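INRS (PDB 5FMN) senses nickel and probably acts as a DNA-binding transcriptional repressor of the CsoR-like family. Local coordinates at residues His21-Leu26 with Leu75-Asn80. Residues are numbered along the deposited sequence; the frame is centred on the assembly and turned at random.
Sequences HSQESL and LDDHMN
The imidazole of H21 meets helix 53-89 with two different surfaces: CB of N80 lies off-centre over one face, 4.2 Å from the ring centroid in a CH-pi contact, while at the edge, near the ring plane, OD1 of D77 comes within 3.0 Å of NE2. The carboxylate is turned 78° from the ring and the N80 amide is steeply tilted too, so neither flat group stacks on it. The chain is the C-terminal, metal-sensitive-repressor part of a longer protein and has the all-helical CsoR-like fold, in which three helices of each chain assemble into a tetramer; the example illustrates how a non-helical segment ahead of helix 26-48 can be held across the long central helix by polar side chains. With CG anti to the backbone N (chi1 174°), the H21 ring is carried toward the helix surface, and a water in the ring plane, 3.0 Å from NE2, accepts a bond from ND2 of N80. The other ring nitrogen, ND1, is hydrogen-bonded to K100 of the second subunit, on which L96 also packs against both H21 and N80; the ring therefore sits where the leading segment, the central helix and a neighbouring chain converge. Without the imidazole, as with an alanine here, K100 of that subunit would probably lose this partner, the N80 methylene the ring face it rests on, and the water one of its neighbours. Farther along, the chain passes D77 with CA of Q23 just 3.4 Å from OD1, before S25 takes the N-cap position of helix 26-48. In one of its two conformers, E24 turns its carboxylate away from D77 to a salt bridge with R32, whereas its backbone N gives a weak, bent hydrogen bond to OD2 of D77, 3.3 Å long with an angle of 133° at the hydrogen.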
ATOM      1  N   HIS B  21       9.641   0.979 -26.042  1.00 77.49           N
ATOM      2  CA  HIS B  21       9.653   2.028 -25.011  1.00 71.17           C
ATOM      3  C   HIS B  21       9.951   3.386 -25.628  1.00 68.65           C
ATOM      4  O   HIS B  21      10.871   3.486 -26.439  1.00 65.16           O
ATOM      5  CB  HIS B  21      10.685   1.735 -23.902  1.00 66.95           C
ATOM      6  CG  HIS B  21      10.836   2.853 -22.903  1.00 67.39           C
ATOM      7  ND1 HIS B  21      10.012   2.995 -21.802  1.00 61.03           N
ATOM      8  CD2 HIS B  21      11.704   3.894 -22.854  1.00 64.28           C
ATOM      9  CE1 HIS B  21      10.359   4.077 -21.128  1.00 59.48           C
ATOM     10  NE2 HIS B  21      11.383   4.643 -21.747  1.00 63.87           N
ATOM     11  N   SER B  22       9.131   4.392 -25.285  1.00 74.22           N
ATOM     12  CA  SER B  22       9.438   5.814 -25.561  1.00 70.66           C
ATOM     13  C   SER B  22       9.427   6.659 -24.277  1.00 67.77           C
ATOM     14  O   SER B  22       8.457   6.658 -23.511  1.00 67.15           O
ATOM     15  CB  SER B  22       8.504   6.432 -26.635  1.00 62.66           C
ATOM     16  OG  SER B  22       7.243   5.779 -26.708  1.00 49.95           O
ATOM     17  N   GLN B  23      10.542   7.353 -24.047  1.00 75.88           N
ATOM     18  CA  GLN B  23      10.630   8.409 -23.050  1.00 71.87           C
ATOM     19  C   GLN B  23       9.398   9.268 -23.155  1.00 74.39           C
ATOM     20  O   GLN B  23       9.037   9.699 -24.259  1.00 71.53           O
ATOM     21  CB  GLN B  23      11.872   9.273 -23.311  1.00 89.84           C
ATOM     22  CG  GLN B  23      12.120  10.387 -22.296  1.00103.28           C
ATOM     23  CD  GLN B  23      13.124  11.412 -22.793  1.00108.55           C
ATOM     24  OE1 GLN B  23      12.811  12.252 -23.647  1.00116.98           O
ATOM     25  NE2 GLN B  23      14.340  11.347 -22.262  1.00103.27           N
ATOM     26  N   GLU B  24       8.687   9.406 -22.036  1.00 82.69           N
ATOM     27  CA  GLU B  24       7.695  10.478 -21.844  0.50 78.67           C
ATOM     28  C   GLU B  24       8.336  11.851 -21.889  1.00 67.73           C
ATOM     29  O   GLU B  24       9.253  12.118 -21.127  1.00 59.02           O
ATOM     30  CB  GLU B  24       6.984  10.337 -20.491  0.50 73.69           C
ATOM     31  CG  GLU B  24       5.803   9.391 -20.520  0.50 67.70           C
ATOM     32  CD  GLU B  24       4.508  10.104 -20.855  0.50 59.91           C
ATOM     33  OE1 GLU B  24       3.992  10.840 -19.990  0.50 50.60           O
ATOM     34  OE2 GLU B  24       4.004   9.923 -21.978  0.50 55.35           O
ATOM     35  N   SER B  25       7.811  12.738 -22.724  1.00 72.24           N
ATOM     36  CA  SER B  25       8.398  14.049 -22.927  1.00 71.13           C
ATOM     37  C   SER B  25       8.289  14.776 -21.580  1.00 74.87           C
ATOM     38  O   SER B  25       7.436  14.430 -20.769  1.00 60.18           O
ATOM     39  CB  SER B  25       7.624  14.778 -24.034  1.00 74.52           C
ATOM     40  OG  SER B  25       7.998  16.129 -24.162  1.00 75.64           O
ATOM     41  N   LEU B  26       9.207  15.697 -21.305  1.00 64.56           N
ATOM     42  CA  LEU B  26       9.104  16.573 -20.134  1.00 65.02           C
ATOM     43  C   LEU B  26       7.734  17.255 -20.092  1.00 59.96           C
ATOM     44  O   LEU B  26       7.006  17.150 -19.115  1.00 63.92           O
ATOM     45  CB  LEU B  26      10.231  17.615 -20.157  1.00 69.98           C
ATOM     46  CG  LEU B  26      10.367  18.586 -18.979  1.00 80.31           C
ATOM     47  CD1 LEU B  26      11.809  18.650 -18.501  1.00 85.17           C
ATOM     48  CD2 LEU B  26       9.847  19.975 -19.351  1.00 76.57           C
ATOM     49  N   LEU B  75       9.790   6.435 -13.129  1.00 39.22           N
ATOM     50  CA  LEU B  75      10.561   5.255 -12.855  1.00 41.48           C
ATOM     51  C   LEU B  75      10.919   4.423 -14.091  1.00 39.62           C
ATOM     52  O   LEU B  75      12.044   3.936 -14.203  1.00 38.74           O
ATOM     53  CB  LEU B  75       9.826   4.391 -11.838  1.00 44.41           C
ATOM     54  CG  LEU B  75      10.537   3.116 -11.386  1.00 49.33           C
ATOM     55  CD1 LEU B  75      11.746   3.480 -10.536  1.00 52.23           C
ATOM     56  CD2 LEU B  75       9.580   2.214 -10.619  1.00 55.08           C
ATOM     57  N   ASP B  76       9.957   4.194 -14.972  1.00 40.29           N
ATOM     58  CA  ASP B  76      10.230   3.474 -16.227  1.00 40.98           C
ATOM     59  C   ASP B  76      11.340   4.125 -17.038  1.00 39.92           C
ATOM     60  O   ASP B  76      12.249   3.429 -17.485  1.00 40.28           O
ATOM     61  CB  ASP B  76       8.970   3.390 -17.074  1.00 43.99           C
ATOM     62  CG  ASP B  76       8.000   2.336 -16.566  1.00 48.84           C
ATOM     63  OD1 ASP B  76       8.430   1.530 -15.684  1.00 37.82           O
ATOM     64  OD2 ASP B  76       6.832   2.317 -17.079  1.00 46.21           O
ATOM     65  N   ASP B  77      11.306   5.458 -17.163  1.00 37.95           N
ATOM     66  CA  ASP B  77      12.349   6.181 -17.901  1.00 43.55           C
ATOM     67  C   ASP B  77      13.705   6.078 -17.226  1.00 36.01           C
ATOM     68  O   ASP B  77      14.696   5.865 -17.892  1.00 35.82           O
ATOM     69  CB  ASP B  77      11.976   7.667 -18.128  1.00 41.48           C
ATOM     70  CG  ASP B  77      10.810   7.843 -19.123  1.00 47.87           C
ATOM     71  OD1 ASP B  77      10.587   6.945 -19.962  1.00 56.30           O
ATOM     72  OD2 ASP B  77      10.116   8.883 -19.080  1.00 61.17           O
ATOM     73  N   HIS B  78      13.737   6.208 -15.904  1.00 41.86           N
ATOM     74  CA  HIS B  78      14.953   5.976 -15.130  1.00 43.09           C
ATOM     75  C   HIS B  78      15.553   4.570 -15.355  1.00 40.64           C
ATOM     76  O   HIS B  78      16.733   4.432 -15.684  1.00 40.93           O
ATOM     77  CB  HIS B  78      14.665   6.201 -13.653  1.00 48.25           C
ATOM     78  CG  HIS B  78      15.890   6.162 -12.786  1.00 49.70           C
ATOM     79  ND1 HIS B  78      16.775   7.214 -12.694  1.00 56.81           N
ATOM     80  CD2 HIS B  78      16.374   5.190 -11.976  1.00 49.31           C
ATOM     81  CE1 HIS B  78      17.769   6.878 -11.891  1.00 60.50           C
ATOM     82  NE2 HIS B  78      17.566   5.641 -11.470  1.00 54.44           N
ATOM     83  N   MET B  79      14.710   3.549 -15.223  1.00 37.84           N
ATOM     84  CA  MET B  79      15.080   2.141 -15.448  1.00 43.46           C
ATOM     85  C   MET B  79      15.689   1.956 -16.814  1.00 46.34           C
ATOM     86  O   MET B  79      16.702   1.261 -16.954  1.00 43.70           O
ATOM     87  CB  MET B  79      13.865   1.202 -15.366  1.00 43.76           C
ATOM     88  CG  MET B  79      13.731   0.354 -14.106  1.00 56.86           C
ATOM     89  SD  MET B  79      12.516  -0.993 -14.239  1.00 54.52           S
ATOM     90  CE  MET B  79      11.110  -0.145 -15.000  1.00 61.45           C
ATOM     91  N   ASN B  80      15.006   2.521 -17.820  1.00 43.18           N
ATOM     92  CA  ASN B  80      15.503   2.534 -19.182  1.00 41.67           C
ATOM     93  C   ASN B  80      16.912   3.121 -19.316  1.00 42.20           C
ATOM     94  O   ASN B  80      17.772   2.488 -19.930  1.00 43.07           O
ATOM     95  CB  ASN B  80      14.535   3.249 -20.124  1.00 44.28           C
ATOM     96  CG  ASN B  80      15.012   3.227 -21.570  1.00 46.08           C
ATOM     97  OD1 ASN B  80      15.633   2.269 -22.024  1.00 46.70           O
ATOM     98  ND2 ASN B  80      14.784   4.316 -22.276  1.00 53.33           N
TER
HETATM   99  O   HOH W   1      13.355   6.886 -21.137  1.00 48.58           O